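Local coordinates for protein glucoamylase (Thermoanaerobacterium thermosaccharolyticum, PDB 1LF6) that hydrolyses terminal alpha-1,4-linked glucose units one after another from the non-reducing ends of glucan chains, releasing beta-D-glucose, and probably also acts on isomaltose, at residues 75-80 with 149-154; 477-482 with 679-684; 539-544 with 671-676. One frame throughout, in Å; residues are numbered along the deposited sequence.

Interaction 1 (75-80 with 149-154)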
loop_
_atom_site.group_PDB
_atom_site.type_symbol
_atom_site.label_atom_id
_atom_site.label_comp_id
_atom_site.label_asym_id
_atom_site.label_seq_id
_atom_site.Cartn_x
_atom_site.Cartn_y
_atom_site.Cartn_z
ATOM N N ILE A 75 -16.996 -2.580 -8.019
ATOM C CA ILE A 75 -18.426 -2.579 -7.726
ATOM C C ILE A 75 -18.811 -1.140 -8.044
ATOM O O ILE A 75 -18.532 -0.229 -7.262
ATOM C CB ILE A 75 -18.735 -2.861 -6.243
ATOM C CG1 ILE A 75 -18.179 -4.223 -5.831
ATOM C CG2 ILE A 75 -20.246 -2.853 -6.028
ATOM C CD1 ILE A 75 -18.366 -4.545 -4.352
ATOM N N LYS A 76 -19.426 -0.934 -9.205
ATOM C CA LYS A 76 -19.801 0.408 -9.626
ATOM C C LYS A 76 -21.237 0.526 -10.120
ATOM O O LYS A 76 -21.910 -0.477 -10.387
ATOM C CB LYS A 76 -18.857 0.878 -10.735
ATOM C CG LYS A 76 -18.987 0.063 -12.017
ATOM C CD LYS A 76 -17.960 0.476 -13.056
ATOM C CE LYS A 76 -18.059 -0.405 -14.295
ATOM N NZ LYS A 76 -17.061 -0.022 -15.328
ATOM N N PHE A 77 -21.694 1.767 -10.242
ATOM C CA PHE A 77 -23.041 2.047 -10.718
ATOM C C PHE A 77 -23.017 2.537 -12.157
ATOM O O PHE A 77 -22.094 3.245 -12.568
ATOM C CB PHE A 77 -23.711 3.115 -9.848
ATOM C CG PHE A 77 -24.267 2.587 -8.562
ATOM C CD1 PHE A 77 -25.325 1.683 -8.570
ATOM C CD2 PHE A 77 -23.732 2.984 -7.343
ATOM C CE1 PHE A 77 -25.841 1.182 -7.381
ATOM C CE2 PHE A 77 -24.241 2.489 -6.152
ATOM C CZ PHE A 77 -25.299 1.585 -6.169
ATOM N N ILE A 78 -24.038 2.144 -12.913
ATOM C CA ILE A 78 -24.184 2.567 -14.298
ATOM C C ILE A 78 -25.587 3.150 -14.407
ATOM O O ILE A 78 -26.558 2.525 -13.975
ATOM C CB ILE A 78 -24.061 1.387 -15.289
ATOM C CG1 ILE A 78 -22.751 0.634 -15.049
ATOM C CG2 ILE A 78 -24.109 1.911 -16.721
ATOM C CD1 ILE A 78 -21.509 1.497 -15.199
ATOM N N VAL A 79 -25.691 4.349 -14.968
ATOM C CA VAL A 79 -26.989 4.998 -15.107
ATOM C C VAL A 79 -27.308 5.322 -16.558
ATOM O O VAL A 79 -26.417 5.609 -17.354
ATOM C CB VAL A 79 -27.056 6.303 -14.274
ATOM C CG1 VAL A 79 -25.852 7.163 -14.568
ATOM C CG2 VAL A 79 -28.329 7.071 -14.596
ATOM N N THR A 80 -28.592 5.262 -16.893
ATOM C CA THR A 80 -29.046 5.555 -18.240
ATOM C C THR A 80 -30.459 6.124 -18.194
ATOM O O THR A 80 -31.120 6.083 -17.156
ATOM C CB THR A 80 -29.054 4.284 -19.114
ATOM O OG1 THR A 80 -29.363 4.639 -20.467
ATOM C CG2 THR A 80 -30.095 3.294 -18.611
ATOM N N TYR A 149 -34.777 7.984 -15.175
ATOM C CA TYR A 149 -33.482 7.321 -15.122
ATOM C C TYR A 149 -33.548 5.869 -14.664
ATOM O O TYR A 149 -34.498 5.446 -14.002
ATOM C CB TYR A 149 -32.547 8.101 -14.190
ATOM C CG TYR A 149 -32.261 9.513 -14.649
ATOM C CD1 TYR A 149 -31.407 9.756 -15.724
ATOM C CD2 TYR A 149 -32.857 10.606 -14.021
ATOM C CE1 TYR A 149 -31.153 11.054 -16.164
ATOM C CE2 TYR A 149 -32.611 11.910 -14.455
ATOM C CZ TYR A 149 -31.758 12.126 -15.524
ATOM O OH TYR A 149 -31.500 13.408 -15.954
ATOM N N LYS A 150 -32.526 5.109 -15.039
ATOM C CA LYS A 150 -32.414 3.708 -14.653
ATOM C C LYS A 150 -31.054 3.568 -13.980
ATOM O O LYS A 150 -30.065 4.127 -14.452
ATOM C CB LYS A 150 -32.482 2.787 -15.876
ATOM C CG LYS A 150 -33.870 2.595 -16.475
ATOM C CD LYS A 150 -34.364 3.844 -17.187
ATOM C CE LYS A 150 -35.690 3.575 -17.890
ATOM N NZ LYS A 150 -36.284 4.811 -18.471
ATOM N N LEU A 151 -31.003 2.830 -12.879
ATOM C CA LEU A 151 -29.750 2.646 -12.162
ATOM C C LEU A 151 -29.377 1.174 -12.096
ATOM O O LEU A 151 -30.172 0.341 -11.657
ATOM C CB LEU A 151 -29.869 3.213 -10.746
ATOM C CG LEU A 151 -28.615 3.140 -9.878
ATOM C CD1 LEU A 151 -27.534 4.049 -10.443
ATOM C CD2 LEU A 151 -28.966 3.551 -8.458
ATOM N N TYR A 152 -28.163 0.857 -12.535
ATOM C CA TYR A 152 -27.695 -0.522 -12.520
ATOM C C TYR A 152 -26.389 -0.662 -11.749
ATOM O O TYR A 152 -25.540 0.229 -11.769
ATOM C CB TYR A 152 -27.510 -1.039 -13.951
ATOM C CG TYR A 152 -28.707 -0.804 -14.851
ATOM C CD1 TYR A 152 -28.876 0.410 -15.514
ATOM C CD2 TYR A 152 -29.680 -1.791 -15.024
ATOM C CE1 TYR A 152 -29.984 0.639 -16.327
ATOM C CE2 TYR A 152 -30.793 -1.573 -15.834
ATOM C CZ TYR A 152 -30.939 -0.354 -16.481
ATOM O OH TYR A 152 -32.042 -0.124 -17.274
ATOM N N LEU A 153 -26.245 -1.793 -11.069
ATOM C CA LEU A 153 -25.058 -2.090 -10.280
ATOM C C LEU A 153 -24.283 -3.205 -10.971
ATOM O O LEU A 153 -24.851 -4.249 -11.300
ATOM C CB LEU A 153 -25.465 -2.537 -8.872
ATOM C CG LEU A 153 -24.343 -2.823 -7.867
ATOM C CD1 LEU A 153 -23.566 -1.545 -7.606
ATOM C CD2 LEU A 153 -24.931 -3.361 -6.569
ATOM N N ALA A 154 -22.990 -2.984 -11.194
ATOM C CA ALA A 154 -22.140 -3.978 -11.847
ATOM C C ALA A 154 -21.050 -4.447 -10.894
ATOM O O ALA A 154 -20.149 -3.689 -10.540
ATOM C CB ALA A 154 -21.519 -3.394 -13.109
#

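Interaction 2 (477-482 with 679-684)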
loop_
_atom_site.group_PDB
_atom_site.type_symbol
_atom_site.label_atom_id
_atom_site.label_comp_id
_atom_site.label_asym_id
_atom_site.label_seq_id
_atom_site.Cartn_x
_atom_site.Cartn_y
_atom_site.Cartn_z
ATOM N N LYS A 477 33.612 -5.387 13.820
ATOM C CA LYS A 477 33.229 -5.456 12.420
ATOM C C LYS A 477 32.563 -4.135 12.037
ATOM O O LYS A 477 32.914 -3.518 11.029
ATOM C CB LYS A 477 32.260 -6.622 12.203
ATOM C CG LYS A 477 32.006 -6.976 10.746
ATOM C CD LYS A 477 33.266 -7.504 10.053
ATOM C CE LYS A 477 33.732 -8.820 10.644
ATOM N NZ LYS A 477 34.906 -9.374 9.907
ATOM N N ALA A 478 31.617 -3.695 12.861
ATOM C CA ALA A 478 30.896 -2.449 12.615
ATOM C C ALA A 478 31.845 -1.265 12.465
ATOM O O ALA A 478 31.693 -0.451 11.551
ATOM C CB ALA A 478 29.905 -2.190 13.753
ATOM N N ASP A 479 32.823 -1.173 13.363
ATOM C CA ASP A 479 33.795 -0.091 13.328
ATOM C C ASP A 479 34.633 -0.148 12.054
ATOM O O ASP A 479 34.931 0.883 11.446
ATOM C CB ASP A 479 34.722 -0.162 14.547
ATOM C CG ASP A 479 34.014 0.198 15.848
ATOM O OD1 ASP A 479 34.659 0.105 16.910
ATOM O OD2 ASP A 479 32.823 0.580 15.813
ATOM N N ASN A 480 35.015 -1.359 11.661
ATOM C CA ASN A 480 35.815 -1.557 10.460
ATOM C C ASN A 480 35.040 -1.115 9.221
ATOM O O ASN A 480 35.531 -0.316 8.418
ATOM C CB ASN A 480 36.211 -3.033 10.329
ATOM C CG ASN A 480 36.978 -3.320 9.048
ATOM O OD1 ASN A 480 38.050 -2.757 8.812
ATOM N ND2 ASN A 480 36.433 -4.197 8.214
ATOM N N TRP A 481 33.827 -1.632 9.070
ATOM C CA TRP A 481 32.998 -1.278 7.924
ATOM C C TRP A 481 32.666 0.210 7.921
ATOM O O TRP A 481 32.599 0.833 6.864
ATOM C CB TRP A 481 31.709 -2.108 7.925
ATOM C CG TRP A 481 31.938 -3.582 7.720
ATOM C CD1 TRP A 481 33.140 -4.213 7.546
ATOM C CD2 TRP A 481 30.937 -4.606 7.660
ATOM N NE1 TRP A 481 32.945 -5.564 7.383
ATOM C CE2 TRP A 481 31.604 -5.832 7.448
ATOM C CE3 TRP A 481 29.539 -4.609 7.768
ATOM C CZ2 TRP A 481 30.920 -7.047 7.340
ATOM C CZ3 TRP A 481 28.860 -5.817 7.659
ATOM C CH2 TRP A 481 29.551 -7.014 7.449
ATOM N N GLN A 482 32.473 0.785 9.102
ATOM C CA GLN A 482 32.155 2.201 9.201
ATOM C C GLN A 482 33.318 3.028 8.656
ATOM O O GLN A 482 33.105 4.024 7.965
ATOM C CB GLN A 482 31.868 2.582 10.658
ATOM C CG GLN A 482 31.163 3.932 10.860
ATOM C CD GLN A 482 32.110 5.123 10.836
ATOM O OE1 GLN A 482 33.306 4.992 11.098
ATOM N NE2 GLN A 482 31.567 6.301 10.545
ATOM N N TYR A 679 24.440 6.674 16.861
ATOM C CA TYR A 679 24.744 8.091 16.764
ATOM C C TYR A 679 25.858 8.483 17.737
ATOM O O TYR A 679 26.812 9.169 17.363
ATOM C CB TYR A 679 23.487 8.917 17.058
ATOM C CG TYR A 679 23.745 10.398 17.206
ATOM C CD1 TYR A 679 23.874 11.220 16.090
ATOM C CD2 TYR A 679 23.905 10.969 18.470
ATOM C CE1 TYR A 679 24.161 12.575 16.227
ATOM C CE2 TYR A 679 24.194 12.321 18.617
ATOM C CZ TYR A 679 24.321 13.117 17.494
ATOM O OH TYR A 679 24.620 14.448 17.641
ATOM N N LYS A 680 25.739 8.041 18.983
ATOM C CA LYS A 680 26.728 8.379 19.997
ATOM C C LYS A 680 28.126 7.871 19.674
ATOM O O LYS A 680 29.115 8.525 19.990
ATOM C CB LYS A 680 26.278 7.856 21.367
ATOM C CG LYS A 680 25.202 8.724 22.018
ATOM C CD LYS A 680 24.668 8.112 23.304
ATOM C CE LYS A 680 23.914 6.815 23.028
ATOM N NZ LYS A 680 23.344 6.201 24.258
ATOM N N ARG A 681 28.210 6.721 19.021
ATOM C CA ARG A 681 29.501 6.145 18.690
ATOM C C ARG A 681 30.173 6.724 17.445
ATOM O O ARG A 681 31.397 6.839 17.393
ATOM C CB ARG A 681 29.360 4.633 18.512
ATOM C CG ARG A 681 30.688 3.889 18.506
ATOM C CD ARG A 681 30.501 2.396 18.299
ATOM N NE ARG A 681 31.777 1.687 18.384
ATOM C CZ ARG A 681 32.465 1.521 19.511
ATOM N NH1 ARG A 681 33.622 0.872 19.495
ATOM N NH2 ARG A 681 31.989 1.992 20.656
ATOM N N TYR A 682 29.378 7.104 16.452
ATOM C CA TYR A 682 29.935 7.596 15.198
ATOM C C TYR A 682 29.686 9.045 14.820
ATOM O O TYR A 682 30.546 9.681 14.211
ATOM C CB TYR A 682 29.432 6.712 14.055
ATOM C CG TYR A 682 29.719 5.242 14.247
ATOM C CD1 TYR A 682 31.021 4.748 14.154
ATOM C CD2 TYR A 682 28.689 4.339 14.508
ATOM C CE1 TYR A 682 31.289 3.388 14.309
ATOM C CE2 TYR A 682 28.945 2.977 14.667
ATOM C CZ TYR A 682 30.247 2.509 14.559
ATOM O OH TYR A 682 30.497 1.163 14.640
ATOM N N VAL A 683 28.519 9.570 15.172
ATOM C CA VAL A 683 28.167 10.936 14.806
ATOM C C VAL A 683 28.206 11.974 15.923
ATOM O O VAL A 683 28.320 13.167 15.645
ATOM C CB VAL A 683 26.774 10.966 14.157
ATOM C CG1 VAL A 683 26.383 12.389 13.797
ATOM C CG2 VAL A 683 26.778 10.099 12.926
ATOM N N ALA A 684 28.115 11.533 17.175
ATOM C CA ALA A 684 28.138 12.458 18.302
ATOM C C ALA A 684 29.396 13.326 18.265
ATOM O O ALA A 684 30.291 13.043 17.440
ATOM C CB ALA A 684 28.075 11.684 19.615
ATOM O OXT ALA A 684 29.483 14.279 19.073
#

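Interaction 3 (539-544 with 671-676)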
loop_
_atom_site.group_PDB
_atom_site.type_symbol
_atom_site.label_atom_id
_atom_site.label_comp_id
_atom_site.label_asym_id
_atom_site.label_seq_id
_atom_site.Cartn_x
_atom_site.Cartn_y
_atom_site.Cartn_z
ATOM N N LEU A 539 22.950 7.379 5.827
ATOM C CA LEU A 539 24.164 7.461 6.631
ATOM C C LEU A 539 23.924 8.351 7.845
ATOM O O LEU A 539 24.299 8.000 8.960
ATOM C CB LEU A 539 25.327 8.034 5.806
ATOM C CG LEU A 539 25.978 7.138 4.744
ATOM C CD1 LEU A 539 26.790 8.000 3.784
ATOM C CD2 LEU A 539 26.860 6.082 5.414
ATOM N N VAL A 540 23.300 9.505 7.626
ATOM C CA VAL A 540 23.015 10.434 8.718
ATOM C C VAL A 540 21.773 9.996 9.511
ATOM O O VAL A 540 21.749 10.069 10.740
ATOM C CB VAL A 540 22.818 11.878 8.186
ATOM C CG1 VAL A 540 24.025 12.298 7.333
ATOM C CG2 VAL A 540 21.555 11.968 7.369
ATOM N N ARG A 541 20.749 9.535 8.800
ATOM C CA ARG A 541 19.513 9.068 9.420
ATOM C C ARG A 541 19.789 8.004 10.489
ATOM O O ARG A 541 19.167 7.995 11.553
ATOM C CB ARG A 541 18.592 8.487 8.343
ATOM C CG ARG A 541 17.233 8.003 8.837
ATOM C CD ARG A 541 16.441 9.113 9.519
ATOM N NE ARG A 541 15.043 8.728 9.697
ATOM C CZ ARG A 541 14.105 8.797 8.752
ATOM N NH1 ARG A 541 12.867 8.410 9.022
ATOM N NH2 ARG A 541 14.387 9.275 7.545
ATOM N N LEU A 542 20.730 7.110 10.203
ATOM C CA LEU A 542 21.073 6.034 11.133
ATOM C C LEU A 542 22.157 6.380 12.158
ATOM O O LEU A 542 22.495 5.548 12.997
ATOM C CB LEU A 542 21.487 4.787 10.347
ATOM C CG LEU A 542 20.329 4.042 9.675
ATOM C CD1 LEU A 542 20.841 3.183 8.530
ATOM C CD2 LEU A 542 19.616 3.193 10.725
ATOM N N GLY A 543 22.685 7.601 12.093
ATOM C CA GLY A 543 23.719 8.028 13.026
ATOM C C GLY A 543 25.110 7.502 12.727
ATOM O O GLY A 543 25.971 7.425 13.616
ATOM N N VAL A 544 25.335 7.140 11.468
ATOM C CA VAL A 544 26.618 6.604 11.031
ATOM C C VAL A 544 27.558 7.730 10.604
ATOM O O VAL A 544 28.771 7.638 10.795
ATOM C CB VAL A 544 26.408 5.595 9.874
ATOM C CG1 VAL A 544 27.743 5.099 9.346
ATOM C CG2 VAL A 544 25.575 4.418 10.380
ATOM N N VAL A 671 15.525 13.673 15.293
ATOM C CA VAL A 671 15.244 12.463 14.534
ATOM C C VAL A 671 14.797 11.364 15.492
ATOM O O VAL A 671 15.614 10.665 16.090
ATOM C CB VAL A 671 16.498 12.034 13.752
ATOM C CG1 VAL A 671 16.208 10.805 12.899
ATOM C CG2 VAL A 671 16.961 13.201 12.876
ATOM N N LEU A 672 13.481 11.217 15.617
ATOM C CA LEU A 672 12.886 10.251 16.523
ATOM C C LEU A 672 13.158 8.767 16.290
ATOM O O LEU A 672 13.043 7.979 17.228
ATOM C CB LEU A 672 11.378 10.493 16.599
ATOM C CG LEU A 672 10.992 11.840 17.228
ATOM C CD1 LEU A 672 9.487 12.023 17.191
ATOM C CD2 LEU A 672 11.505 11.888 18.656
ATOM N N ASP A 673 13.519 8.369 15.071
ATOM C CA ASP A 673 13.793 6.955 14.821
ATOM C C ASP A 673 15.275 6.569 14.711
ATOM O O ASP A 673 15.595 5.449 14.305
ATOM C CB ASP A 673 13.036 6.474 13.573
ATOM C CG ASP A 673 13.495 7.163 12.292
ATOM O OD1 ASP A 673 14.293 8.121 12.364
ATOM O OD2 ASP A 673 13.037 6.743 11.216
ATOM N N MET A 674 16.178 7.472 15.079
ATOM C CA MET A 674 17.605 7.161 15.010
ATOM C C MET A 674 18.070 6.438 16.274
ATOM O O MET A 674 17.821 6.895 17.387
ATOM C CB MET A 674 18.432 8.442 14.812
ATOM C CG MET A 674 19.948 8.216 14.825
ATOM S SD MET A 674 20.879 9.689 14.397
ATOM C CE MET A 674 20.525 10.744 15.842
ATOM N N PRO A 675 18.728 5.281 16.115
ATOM C CA PRO A 675 19.213 4.527 17.276
ATOM C C PRO A 675 20.351 5.302 17.951
ATOM O O PRO A 675 21.416 5.494 17.368
ATOM C CB PRO A 675 19.658 3.202 16.661
ATOM C CG PRO A 675 20.100 3.608 15.263
ATOM C CD PRO A 675 19.017 4.572 14.853
ATOM N N ASP A 676 20.111 5.750 19.179
ATOM C CA ASP A 676 21.083 6.559 19.909
ATOM C C ASP A 676 22.495 6.010 20.076
ATOM O O ASP A 676 23.459 6.768 19.997
ATOM C CB ASP A 676 20.532 6.941 21.290
ATOM C CG ASP A 676 19.998 5.754 22.046
ATOM O OD1 ASP A 676 19.983 5.794 23.295
ATOM O OD2 ASP A 676 19.586 4.778 21.389
HETATM O O HOH W 1 17.194 5.871 12.080
#

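Interaction 1 (75-80 with 149-154)
Two neighbouring strands of the N-terminal beta-sandwich pair here: Phe77 sits opposite Leu153 as a non-hydrogen-bonded antiparallel pair, flanked by the hydrogen-bonded pairs Lys76-Ala154 and Ile78-Tyr152. Six backbone bonds run from Lys76 to Thr80; the bond from Ala154 N to Lys76 O, 2.8 Å, is almost straight at 178°. On the face carrying Phe77, Val79, Leu151 and Leu153, CD1 of Leu153 lies over the Phe77 ring, 3.8 Å from its centroid and shifted toward the rim at CE1. With CG anti to the backbone N (chi1 -177°), Leu153 turns this methyl back across the strand gap. Leu151 CD1 comes to Phe77 CD1 at 3.7 Å, and strand 118-126 covers this face through Ile120. On the other face, Thr80 CG2 meets the edge of the Tyr152 ring, 3.5 Å from CE1, while Thr80 OG1 is bonded to Phe85 O. Helix 209-216 packs there, Leu213 touching both Ile78 and Tyr152. One apolar face against a second sheet and a mixed face partly under a helix: such face-to-face packing of antiparallel sheets is that of a beta-sandwich, here the N-terminal domain of the enzyme.

Interaction 2 (477-482 with 679-684)
The Tyr682 ring is covered on both faces: Gln482 CG lies 3.3 Å above one, shifted toward the rim at CD1 and CE1, and on the opposite face CG of the neighbouring Arg681 stands over the centre. The Gln482 amide lies nearly flat against the ring, the two planes 18° apart, and the two side chains run past each other in opposite directions. A bend at chi2 (-82°) lays the glutamine along the ring, and its NE2 is bonded to Val544 O. At the ring's edge is Asp479 OD2, whose carboxylate stands almost upright to the ring plane. The Tyr682 OH donates to this oxygen at 2.7 Å, nearly along its C-O axis. The same hydroxyl rests against Ala478 CB.

These side chains tie the short C-terminal helix 676-682 to helix 468-489 of the (alpha/alpha)-barrel domain, which carries the catalytic machinery of family GH15. Val452 of helix 445-464 also touches Tyr682.

Arg681, extended from CG to NE, brings its guanidinium edge to Asp479 side-on. NE meets OD2 at 3.0 Å and NH1 meets OD1 at 2.9 Å, both on syn lone pairs and both close to straight. Carboxylate and guanidinium are nearly coplanar, 12° apart, a bidentate salt bridge. OD2 therefore takes two donors, Arg681 NE and Tyr682 OH, which fixes the rotation of the carboxylate. With the arginine's charge so near, Asp479 is probably held in its ionised form.

Interaction 3 (539-544 with 671-676)
Arg541 grips the carboxylate of Asp673 side-on with two nitrogens, NE to OD1 at 2.8 Å and NH1 to OD2 at 2.8 Å. This bidentate salt bridge joins the end of helix 538-541 to the loop between helices 653-668 and 676-682 in the (alpha/alpha)-barrel domain. The NE bond is straight (168°) and uses the syn lone pair of OD1; the NH1 bond is more bent, and the guanidinium and carboxylate planes are 38° apart. A bend at chi2 (58°) swings the arginine, whose CB points away from the loop, round to the aspartate. Its NH2 makes a second salt bridge, to Glu658 on helix 653-668, while CD packs on Val671 CG1. An alanine here is likely to leave the carboxylates of Asp673 and Glu658 without their shared cation and to take away the CD that packs on Val671 CG1.

Past Arg541 the helix ends in a Schellman motif, with Gly543 at positive phi: Gly543 N bonds back to Val540 O and Val544 N to Leu539 O. Met674 lies against this turn, its SD 3.6 Å from Gly543 CA. Pro675, the N-cap residue of helix 676-682, sets its CG near Leu542 O. A water bridges the two backbones, donating to Arg541 O at 2.9 Å and to Asp673 O at 2.8 Å.

Interactions 2 and 3 are neighbours, their centres 12 Å apart, and they share the chain's C-terminal end: residues 671-675 lead directly into helix 676-682. They meet where Gln482 NE2 reaches Val544 O, a probable hydrogen bond, and where Tyr679 CD1 packs 3.4 Å from Met674 CE. Interaction 1 stands apart in the beta-sandwich, across the centre of the chain, its centre 63 Å from that of interaction 2 and 53 Å from that of interaction 3. None of the three includes the probable proton acceptor Glu435, the probable proton donor Glu438 or the likely substrate-binding Trp325; all lie away from those sites.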